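Local structure of N-alpha-acetyltransferase 35, NatC auxiliary subunit (Saccharomyces cerevisiae, 6YGA) at residues 496-504 / 516-524; 641-652 / 668-679. The protein serves as the auxiliary subunit MAK10 of the NatC N-terminal acetyltransferase, which acetylates the N-terminal methionine of the L-A virus Gag protein. All blocks are in the same frame, centred on the assembly; numbering follows the deposited sequence.

Both contacts join antiparallel helices that follow one another in the chain, and helix 511-564 links them. It supplies residues 516-524 to contact 1, at the end of a long hairpin; further along, its Y540 and I547 pack on I647 of contact 2. The centre of contact 1 lies about 49 Å from the centre of the chain, that of contact 2 about 22 Å. The contacts do not touch: their centres are 38 Å apart and their nearest atoms about 21 Å. Contact 1 is held by apolar packing without a hydrogen bond across it, whereas contact 2 adds a salt bridge. Neither is touched by another protein chain of the assembly; 1,2-ethanediol, probably from the crystallisation liquor, binds beside contact 2.

Contact 1: residues 496-504 / 516-524; sequences AIHSMNKKL and LRLKYRFAM
Apolar packing joins two antiparallel helices near the turn of a long hairpin, where helix 465-506 reverses into helix 511-564; Y520 meets I497, selenomethionine M500, N501 and L504. The segment axes approach to 9.7 Å at 144° between their N-to-C directions. Y520 has CG anti to its backbone N (chi1 169°), which carries the ring across to the facing helix. Its CE1 edge lies 3.5 Å from I497 O, near the ring plane, while L504 CD1 approaches CD2 obliquely. N501 lays CB and its amide near the phenol end, amide and ring planes 21° apart. In this helical hairpin Y520 is a knob in the hole formed by I497, M500, N501 and L504. Toward the turn, L504 and L516 lie alongside each other, pointing opposite ways, their CD2 methyls 3.7 Å apart. The same L516 methyl lies 3.6 Å from K503 CD, under the extended aliphatic chain of the lysine, and L516 CD1 turns to M500 CG. M500 itself runs extended, bringing SE within 3.9 Å of Y520 CA and CE near K519 CB. At the other end I497 divides its branches: CD1 rests 3.7 Å from A523 CB, and CG2 lies 3.6 Å from SE of selenomethionine M524.

Contact 2: residues 641-652 / 668-679; sequences VSSIDEIMQGIK and QELSLEYYCKLK. With EDO (1,2-ethanediol), chain C; EDO (1,2-ethanediol), chain Y.
Helices 619-653 and 668-701 form an antiparallel pair with knobs-into-holes packing, within the C-terminal region assigned to TPR-like repeats; Y675 fits among I644, I647, selenomethionine M648 and I651. The segment axes come within 9.9 Å, at 169° between their N-to-C directions. I647 places CG2 over one face of the Y675 ring as a CH-pi contact, 3.9 Å from the centroid and 21° off the normal, while CD2 at the edge of the neighbouring Y674 ring sits over the centre of the opposite face. The phenol OH is hydrogen-bonded to Y540 of a third helix, 511-564. I644 CG2 and M648 CG meet Y675 CB, at 3.7 and 3.8 Å. I651 is a second knob: CG2 reaches S671 OG and L672 CD2, and CD1 turns to Y675 CD2. M648 bends at its last torsion, folding CE back to 3.7 Å from L672 O. At the far end K679 passes between V641 and M648 and bends at chi3 (-57°) to reach D645. Its NZ donates to the syn lone pair of D645 OD1 at 3.0 Å in a salt bridge. A 1,2-ethanediol (chain C) bridges the same pair: its O1 accepts from K679 NZ and donates to D645 OD2 at 2.7 Å.

Contact 1: residues 496-504 / 516-524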
loop_
_atom_site.group_PDB
_atom_site.type_symbol
_atom_site.label_atom_id
_atom_site.label_comp_id
_atom_site.label_asym_id
_atom_site.label_seq_id
_atom_site.Cartn_x
_atom_site.Cartn_y
_atom_site.Cartn_z
ATOM N N ALA B 496 2.999 50.422 -0.415
ATOM C CA ALA B 496 3.128 51.272 -1.595
ATOM C C ALA B 496 1.774 51.828 -2.018
ATOM O O ALA B 496 1.665 53.001 -2.396
ATOM C CB ALA B 496 3.774 50.492 -2.739
ATOM N N ILE B 497 0.730 50.999 -1.957
ATOM C CA ILE B 497 -0.619 51.479 -2.237
ATOM C C ILE B 497 -1.068 52.468 -1.167
ATOM O O ILE B 497 -1.706 53.482 -1.470
ATOM C CB ILE B 497 -1.592 50.291 -2.360
ATOM C CG1 ILE B 497 -1.225 49.419 -3.564
ATOM C CG2 ILE B 497 -3.027 50.783 -2.471
ATOM C CD1 ILE B 497 -2.091 48.175 -3.713
ATOM N N HIS B 498 -0.733 52.196 0.098
ATOM C CA HIS B 498 -1.098 53.118 1.172
ATOM C C HIS B 498 -0.399 54.462 1.011
ATOM O O HIS B 498 -0.986 55.513 1.294
ATOM C CB HIS B 498 -0.763 52.510 2.534
ATOM C CG HIS B 498 -1.766 51.508 3.016
ATOM N ND1 HIS B 498 -1.432 50.463 3.850
ATOM C CD2 HIS B 498 -3.097 51.398 2.792
ATOM C CE1 HIS B 498 -2.510 49.747 4.111
ATOM N NE2 HIS B 498 -3.534 50.293 3.481
ATOM N N SER B 499 0.861 54.449 0.568
ATOM C CA SER B 499 1.600 55.697 0.405
ATOM C C SER B 499 0.983 56.578 -0.675
ATOM O O SER B 499 1.059 57.809 -0.587
ATOM C CB SER B 499 3.064 55.401 0.080
ATOM O OG SER B 499 3.191 54.817 -1.204
HETATM N N MSE B 500 0.370 55.975 -1.690
HETATM C CA MSE B 500 -0.310 56.737 -2.733
HETATM C C MSE B 500 -1.474 57.524 -2.145
HETATM O O MSE B 500 -1.702 58.676 -2.510
HETATM C CB MSE B 500 -0.812 55.817 -3.847
HETATM C CG MSE B 500 0.260 55.359 -4.824
HETATM SE SE MSE B 500 -0.464 54.251 -6.262
HETATM C CE MSE B 500 1.148 54.078 -7.351
ATOM N N ASN B 501 -2.206 56.889 -1.228
ATOM C CA ASN B 501 -3.319 57.572 -0.578
ATOM C C ASN B 501 -2.826 58.712 0.305
ATOM O O ASN B 501 -3.456 59.773 0.367
ATOM C CB ASN B 501 -4.144 56.578 0.237
ATOM C CG ASN B 501 -5.391 57.203 0.825
ATOM O OD1 ASN B 501 -5.929 58.171 0.285
ATOM N ND2 ASN B 501 -5.857 56.655 1.941
ATOM N N LYS B 502 -1.698 58.513 0.997
ATOM C CA LYS B 502 -1.116 59.600 1.777
ATOM C C LYS B 502 -0.674 60.746 0.876
ATOM O O LYS B 502 -0.864 61.920 1.213
ATOM C CB LYS B 502 0.069 59.093 2.602
ATOM C CG LYS B 502 -0.276 58.072 3.677
ATOM C CD LYS B 502 0.849 57.981 4.703
ATOM C CE LYS B 502 0.686 56.784 5.627
ATOM N NZ LYS B 502 0.961 55.499 4.926
ATOM N N LYS B 503 -0.079 60.422 -0.275
ATOM C CA LYS B 503 0.389 61.459 -1.187
ATOM C C LYS B 503 -0.774 62.210 -1.825
ATOM O O LYS B 503 -0.656 63.410 -2.099
ATOM C CB LYS B 503 1.286 60.840 -2.260
ATOM C CG LYS B 503 1.936 61.842 -3.198
ATOM C CD LYS B 503 2.709 61.131 -4.296
ATOM C CE LYS B 503 3.092 62.093 -5.409
ATOM N NZ LYS B 503 3.554 61.373 -6.629
ATOM N N LEU B 504 -1.898 61.528 -2.060
ATOM C CA LEU B 504 -3.066 62.191 -2.634
ATOM C C LEU B 504 -3.598 63.280 -1.711
ATOM O O LEU B 504 -3.981 64.361 -2.173
ATOM C CB LEU B 504 -4.161 61.165 -2.928
ATOM C CG LEU B 504 -4.033 60.346 -4.212
ATOM C CD1 LEU B 504 -5.072 59.239 -4.235
ATOM C CD2 LEU B 504 -4.179 61.247 -5.429
ATOM N N LEU B 516 -2.204 60.255 -10.280
ATOM C CA LEU B 516 -2.006 59.496 -9.051
ATOM C C LEU B 516 -3.302 58.846 -8.585
ATOM O O LEU B 516 -3.296 57.701 -8.117
ATOM C CB LEU B 516 -1.437 60.404 -7.960
ATOM C CG LEU B 516 -1.024 59.710 -6.662
ATOM C CD1 LEU B 516 0.064 58.685 -6.934
ATOM C CD2 LEU B 516 -0.564 60.728 -5.633
ATOM N N ARG B 517 -4.426 59.559 -8.704
ATOM C CA ARG B 517 -5.714 58.960 -8.369
ATOM C C ARG B 517 -6.052 57.817 -9.316
ATOM O O ARG B 517 -6.683 56.836 -8.908
ATOM C CB ARG B 517 -6.813 60.021 -8.398
ATOM C CG ARG B 517 -8.154 59.544 -7.864
ATOM C CD ARG B 517 -9.236 60.598 -8.022
ATOM N NE ARG B 517 -8.906 61.835 -7.320
ATOM C CZ ARG B 517 -9.228 62.087 -6.056
ATOM N NH1 ARG B 517 -9.890 61.185 -5.345
ATOM N NH2 ARG B 517 -8.889 63.242 -5.500
ATOM N N LEU B 518 -5.630 57.919 -10.579
ATOM C CA LEU B 518 -5.875 56.845 -11.536
ATOM C C LEU B 518 -5.046 55.613 -11.197
ATOM O O LEU B 518 -5.556 54.487 -11.206
ATOM C CB LEU B 518 -5.572 57.325 -12.955
ATOM C CG LEU B 518 -6.180 56.534 -14.115
ATOM C CD1 LEU B 518 -7.695 56.668 -14.111
ATOM C CD2 LEU B 518 -5.603 56.993 -15.447
ATOM N N LYS B 519 -3.755 55.807 -10.906
ATOM C CA LYS B 519 -2.914 54.687 -10.491
ATOM C C LYS B 519 -3.425 54.068 -9.197
ATOM O O LYS B 519 -3.438 52.841 -9.046
ATOM C CB LYS B 519 -1.468 55.149 -10.305
ATOM C CG LYS B 519 -0.855 55.870 -11.490
ATOM C CD LYS B 519 0.423 56.578 -11.061
ATOM C CE LYS B 519 1.144 57.210 -12.239
ATOM N NZ LYS B 519 2.384 57.910 -11.800
ATOM N N TYR B 520 -3.848 54.908 -8.249
ATOM C CA TYR B 520 -4.258 54.411 -6.939
ATOM C C TYR B 520 -5.569 53.639 -7.014
ATOM O O TYR B 520 -5.736 52.625 -6.328
ATOM C CB TYR B 520 -4.377 55.576 -5.956
ATOM C CG TYR B 520 -5.033 55.217 -4.642
ATOM C CD1 TYR B 520 -4.344 54.497 -3.674
ATOM C CD2 TYR B 520 -6.336 55.607 -4.366
ATOM C CE1 TYR B 520 -4.938 54.170 -2.471
ATOM C CE2 TYR B 520 -6.940 55.284 -3.165
ATOM C CZ TYR B 520 -6.234 54.565 -2.221
ATOM O OH TYR B 520 -6.825 54.239 -1.022
ATOM N N ARG B 521 -6.514 54.104 -7.835
ATOM C CA ARG B 521 -7.799 53.419 -7.929
ATOM C C ARG B 521 -7.647 52.046 -8.574
ATOM O O ARG B 521 -8.288 51.080 -8.143
ATOM C CB ARG B 521 -8.797 54.270 -8.713
ATOM C CG ARG B 521 -10.203 53.695 -8.714
ATOM C CD ARG B 521 -11.103 54.382 -9.722
ATOM N NE ARG B 521 -12.501 54.036 -9.495
ATOM C CZ ARG B 521 -13.292 54.685 -8.648
ATOM N NH1 ARG B 521 -12.812 55.712 -7.962
ATOM N NH2 ARG B 521 -14.554 54.312 -8.489
ATOM N N PHE B 522 -6.808 51.941 -9.608
ATOM C CA PHE B 522 -6.575 50.647 -10.239
ATOM C C PHE B 522 -5.976 49.653 -9.252
ATOM O O PHE B 522 -6.386 48.489 -9.207
ATOM C CB PHE B 522 -5.664 50.812 -11.457
ATOM C CG PHE B 522 -5.131 49.513 -11.998
ATOM C CD1 PHE B 522 -5.881 48.751 -12.879
ATOM C CD2 PHE B 522 -3.873 49.058 -11.629
ATOM C CE1 PHE B 522 -5.390 47.555 -13.378
ATOM C CE2 PHE B 522 -3.377 47.863 -12.121
ATOM C CZ PHE B 522 -4.136 47.111 -12.998
ATOM N N ALA B 523 -5.003 50.096 -8.453
ATOM C CA ALA B 523 -4.378 49.201 -7.486
ATOM C C ALA B 523 -5.396 48.682 -6.481
ATOM O O ALA B 523 -5.427 47.485 -6.169
ATOM C CB ALA B 523 -3.231 49.919 -6.774
HETATM N N MSE B 524 -6.243 49.566 -5.965
HETATM C CA MSE B 524 -7.264 49.175 -5.003
HETATM C C MSE B 524 -8.274 48.217 -5.619
HETATM O O MSE B 524 -8.725 47.275 -4.969
HETATM C CB MSE B 524 -7.982 50.410 -4.457
HETATM C CG MSE B 524 -7.092 51.329 -3.643
HETATM SE SE MSE B 524 -6.625 50.567 -1.910
HETATM C CE MSE B 524 -8.261 50.997 -0.941
#

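Contact 2: residues 641-652 / 668-679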
loop_
_atom_site.group_PDB
_atom_site.type_symbol
_atom_site.label_atom_id
_atom_site.label_comp_id
_atom_site.label_asym_id
_atom_site.label_seq_id
_atom_site.Cartn_x
_atom_site.Cartn_y
_atom_site.Cartn_z
ATOM N N VAL B 641 0.405 25.155 22.219
ATOM C CA VAL B 641 -1.028 25.030 22.471
ATOM C C VAL B 641 -1.739 26.344 22.173
ATOM O O VAL B 641 -2.815 26.361 21.563
ATOM C CB VAL B 641 -1.271 24.563 23.919
ATOM C CG1 VAL B 641 -2.748 24.643 24.274
ATOM C CG2 VAL B 641 -0.754 23.142 24.102
ATOM N N SER B 642 -1.140 27.466 22.579
ATOM C CA SER B 642 -1.726 28.769 22.280
ATOM C C SER B 642 -1.796 29.020 20.776
ATOM O O SER B 642 -2.800 29.538 20.274
ATOM C CB SER B 642 -0.926 29.868 22.980
ATOM O OG SER B 642 -0.859 29.619 24.375
ATOM N N SER B 643 -0.746 28.651 20.036
ATOM C CA SER B 643 -0.771 28.835 18.585
ATOM C C SER B 643 -1.816 27.940 17.931
ATOM O O SER B 643 -2.542 28.382 17.032
ATOM C CB SER B 643 0.607 28.562 17.988
ATOM O OG SER B 643 1.535 29.562 18.361
ATOM N N ILE B 644 -1.897 26.677 18.357
ATOM C CA ILE B 644 -2.924 25.781 17.829
ATOM C C ILE B 644 -4.309 26.347 18.106
ATOM O O ILE B 644 -5.190 26.325 17.239
ATOM C CB ILE B 644 -2.765 24.368 18.419
ATOM C CG1 ILE B 644 -1.458 23.731 17.943
ATOM C CG2 ILE B 644 -3.948 23.485 18.037
ATOM C CD1 ILE B 644 -1.234 22.334 18.486
ATOM N N ASP B 645 -4.517 26.878 19.314
ATOM C CA ASP B 645 -5.814 27.445 19.667
ATOM C C ASP B 645 -6.178 28.606 18.748
ATOM O O ASP B 645 -7.313 28.695 18.270
ATOM C CB ASP B 645 -5.813 27.892 21.128
ATOM C CG ASP B 645 -6.005 26.738 22.089
ATOM O OD1 ASP B 645 -6.221 25.608 21.609
ATOM O OD2 ASP B 645 -5.942 26.959 23.315
ATOM N N GLU B 646 -5.220 29.506 18.488
ATOM C CA GLU B 646 -5.472 30.629 17.589
ATOM C C GLU B 646 -5.857 30.147 16.196
ATOM O O GLU B 646 -6.765 30.701 15.566
ATOM C CB GLU B 646 -4.240 31.537 17.515
ATOM C CG GLU B 646 -3.875 32.233 18.820
ATOM C CD GLU B 646 -2.690 33.171 18.673
ATOM O OE1 GLU B 646 -2.727 34.043 17.780
ATOM O OE2 GLU B 646 -1.718 33.031 19.444
ATOM N N ILE B 647 -5.175 29.114 15.698
ATOM C CA ILE B 647 -5.518 28.564 14.391
ATOM C C ILE B 647 -6.921 27.971 14.415
ATOM O O ILE B 647 -7.694 28.131 13.462
ATOM C CB ILE B 647 -4.463 27.530 13.954
ATOM C CG1 ILE B 647 -3.109 28.213 13.749
ATOM C CG2 ILE B 647 -4.902 26.809 12.682
ATOM C CD1 ILE B 647 -2.029 27.295 13.203
HETATM N N MSE B 648 -7.282 27.299 15.506
HETATM C CA MSE B 648 -8.599 26.681 15.607
HETATM C C MSE B 648 -9.701 27.742 15.642
HETATM O O MSE B 648 -10.743 27.570 15.012
HETATM C CB MSE B 648 -8.675 25.765 16.836
HETATM C CG MSE B 648 -7.757 24.541 16.742
HETATM SE SE MSE B 648 -7.894 23.278 18.236
HETATM C CE MSE B 648 -9.638 22.502 17.831
ATOM N N GLN B 649 -9.462 28.846 16.356
ATOM C CA GLN B 649 -10.406 29.961 16.322
ATOM C C GLN B 649 -10.561 30.500 14.905
ATOM O O GLN B 649 -11.677 30.774 14.448
ATOM C CB GLN B 649 -9.955 31.077 17.267
ATOM C CG GLN B 649 -9.629 30.637 18.685
ATOM C CD GLN B 649 -10.815 30.045 19.419
ATOM O OE1 GLN B 649 -11.967 30.241 19.031
ATOM N NE2 GLN B 649 -10.534 29.316 20.492
ATOM N N GLY B 650 -9.442 30.662 14.193
ATOM C CA GLY B 650 -9.512 31.162 12.831
ATOM C C GLY B 650 -10.282 30.236 11.913
ATOM O O GLY B 650 -11.050 30.688 11.059
ATOM N N ILE B 651 -10.097 28.925 12.085
ATOM C CA ILE B 651 -10.846 27.951 11.296
ATOM C C ILE B 651 -12.338 28.066 11.583
ATOM O O ILE B 651 -13.166 28.029 10.664
ATOM C CB ILE B 651 -10.321 26.529 11.565
ATOM C CG1 ILE B 651 -8.883 26.383 11.066
ATOM C CG2 ILE B 651 -11.203 25.493 10.897
ATOM C CD1 ILE B 651 -8.266 25.040 11.391
ATOM N N LYS B 652 -12.711 28.218 12.856
ATOM C CA LYS B 652 -14.129 28.338 13.185
ATOM C C LYS B 652 -14.705 29.658 12.687
ATOM O O LYS B 652 -15.858 29.710 12.246
ATOM C CB LYS B 652 -14.340 28.209 14.693
ATOM C CG LYS B 652 -13.827 26.916 15.295
ATOM C CD LYS B 652 -13.948 26.940 16.809
ATOM C CE LYS B 652 -13.265 25.743 17.439
ATOM N NZ LYS B 652 -13.365 25.791 18.923
ATOM N N GLN B 668 -13.664 21.706 7.348
ATOM C CA GLN B 668 -13.576 22.431 8.612
ATOM C C GLN B 668 -13.506 21.476 9.797
ATOM O O GLN B 668 -12.645 21.620 10.672
ATOM C CB GLN B 668 -14.762 23.388 8.751
ATOM C CG GLN B 668 -14.706 24.265 9.993
ATOM C CD GLN B 668 -15.944 25.120 10.159
ATOM O OE1 GLN B 668 -16.931 24.948 9.444
ATOM N NE2 GLN B 668 -15.898 26.050 11.106
ATOM N N GLU B 669 -14.397 20.482 9.835
ATOM C CA GLU B 669 -14.396 19.532 10.944
ATOM C C GLU B 669 -13.097 18.729 10.991
ATOM O O GLU B 669 -12.524 18.526 12.068
ATOM C CB GLU B 669 -15.601 18.594 10.839
ATOM C CG GLU B 669 -16.964 19.278 10.762
ATOM C CD GLU B 669 -17.465 19.437 9.338
ATOM O OE1 GLU B 669 -16.680 19.880 8.474
ATOM O OE2 GLU B 669 -18.644 19.113 9.080
ATOM N N LEU B 670 -12.616 18.266 9.833
ATOM C CA LEU B 670 -11.410 17.440 9.810
ATOM C C LEU B 670 -10.180 18.238 10.226
ATOM O O LEU B 670 -9.298 17.709 10.912
ATOM C CB LEU B 670 -11.212 16.826 8.422
ATOM C CG LEU B 670 -12.234 15.772 7.980
ATOM C CD1 LEU B 670 -12.208 15.559 6.470
ATOM C CD2 LEU B 670 -12.003 14.455 8.702
ATOM N N SER B 671 -10.100 19.510 9.829
ATOM C CA SER B 671 -8.946 20.315 10.220
ATOM C C SER B 671 -8.972 20.619 11.713
ATOM O O SER B 671 -7.922 20.646 12.364
ATOM C CB SER B 671 -8.886 21.603 9.397
ATOM O OG SER B 671 -10.013 22.426 9.639
ATOM N N LEU B 672 -10.162 20.848 12.274
ATOM C CA LEU B 672 -10.273 21.011 13.720
ATOM C C LEU B 672 -9.858 19.735 14.439
ATOM O O LEU B 672 -9.122 19.777 15.433
ATOM C CB LEU B 672 -11.702 21.399 14.099
ATOM C CG LEU B 672 -12.136 22.820 13.736
ATOM C CD1 LEU B 672 -13.610 23.024 14.043
ATOM C CD2 LEU B 672 -11.285 23.844 14.474
ATOM N N GLU B 673 -10.321 18.586 13.942
ATOM C CA GLU B 673 -9.964 17.310 14.550
ATOM C C GLU B 673 -8.458 17.085 14.502
ATOM O O GLU B 673 -7.872 16.550 15.449
ATOM C CB GLU B 673 -10.712 16.179 13.841
ATOM C CG GLU B 673 -10.397 14.783 14.351
ATOM C CD GLU B 673 -11.154 13.704 13.594
ATOM O OE1 GLU B 673 -12.123 14.044 12.880
ATOM O OE2 GLU B 673 -10.774 12.519 13.706
ATOM N N TYR B 674 -7.816 17.503 13.411
ATOM C CA TYR B 674 -6.365 17.380 13.304
ATOM C C TYR B 674 -5.655 18.207 14.372
ATOM O O TYR B 674 -4.805 17.692 15.108
ATOM C CB TYR B 674 -5.913 17.803 11.908
ATOM C CG TYR B 674 -4.429 18.065 11.806
ATOM C CD1 TYR B 674 -3.523 17.014 11.789
ATOM C CD2 TYR B 674 -3.934 19.359 11.724
ATOM C CE1 TYR B 674 -2.168 17.239 11.697
ATOM C CE2 TYR B 674 -2.576 19.597 11.630
ATOM C CZ TYR B 674 -1.698 18.530 11.617
ATOM O OH TYR B 674 -0.345 18.751 11.523
ATOM N N TYR B 675 -5.985 19.498 14.470
ATOM C CA TYR B 675 -5.305 20.349 15.442
ATOM C C TYR B 675 -5.634 19.941 16.871
ATOM O O TYR B 675 -4.799 20.102 17.769
ATOM C CB TYR B 675 -5.656 21.818 15.205
ATOM C CG TYR B 675 -4.900 22.415 14.044
ATOM C CD1 TYR B 675 -3.568 22.784 14.176
ATOM C CD2 TYR B 675 -5.511 22.593 12.809
ATOM C CE1 TYR B 675 -2.866 23.324 13.111
ATOM C CE2 TYR B 675 -4.818 23.133 11.741
ATOM C CZ TYR B 675 -3.498 23.495 11.897
ATOM O OH TYR B 675 -2.808 24.030 10.834
ATOM N N CYS B 676 -6.833 19.403 17.100
ATOM C CA CYS B 676 -7.138 18.823 18.403
ATOM C C CYS B 676 -6.187 17.675 18.719
ATOM O O CYS B 676 -5.647 17.587 19.828
ATOM C CB CYS B 676 -8.591 18.350 18.439
ATOM S SG CYS B 676 -9.069 17.607 20.008
ATOM N N LYS B 677 -5.963 16.788 17.746
ATOM C CA LYS B 677 -5.002 15.707 17.938
ATOM C C LYS B 677 -3.591 16.249 18.109
ATOM O O LYS B 677 -2.798 15.706 18.887
ATOM C CB LYS B 677 -5.061 14.732 16.762
ATOM C CG LYS B 677 -6.361 13.959 16.667
ATOM C CD LYS B 677 -6.344 12.971 15.515
ATOM C CE LYS B 677 -7.521 12.011 15.611
ATOM N NZ LYS B 677 -7.589 11.088 14.448
ATOM N N LEU B 678 -3.256 17.322 17.391
ATOM C CA LEU B 678 -1.934 17.912 17.548
ATOM C C LEU B 678 -1.767 18.506 18.942
ATOM O O LEU B 678 -0.690 18.408 19.543
ATOM C CB LEU B 678 -1.701 18.969 16.470
ATOM C CG LEU B 678 -0.255 19.395 16.224
ATOM C CD1 LEU B 678 0.612 18.200 15.856
ATOM C CD2 LEU B 678 -0.225 20.440 15.128
ATOM N N LYS B 679 -2.828 19.114 19.478
ATOM C CA LYS B 679 -2.762 19.663 20.827
ATOM C C LYS B 679 -2.573 18.560 21.860
ATOM O O LYS B 679 -1.830 18.734 22.833
ATOM C CB LYS B 679 -4.025 20.467 21.131
ATOM C CG LYS B 679 -3.975 21.195 22.460
ATOM C CD LYS B 679 -5.359 21.599 22.934
ATOM C CE LYS B 679 -6.066 22.472 21.916
ATOM N NZ LYS B 679 -7.360 22.979 22.443
HETATM C C1 EDO C . -6.052 24.203 25.913
HETATM O O1 EDO C . -6.731 24.788 24.796
HETATM C C2 EDO C . -7.054 23.460 26.788
HETATM O O2 EDO C . -7.604 22.351 26.067
HETATM C C1 EDO Y . 4.908 28.861 17.603
HETATM O O1 EDO Y . 3.897 28.456 16.673
HETATM C C2 EDO Y . 4.787 28.062 18.894
HETATM O O2 EDO Y . 5.667 28.635 19.868
#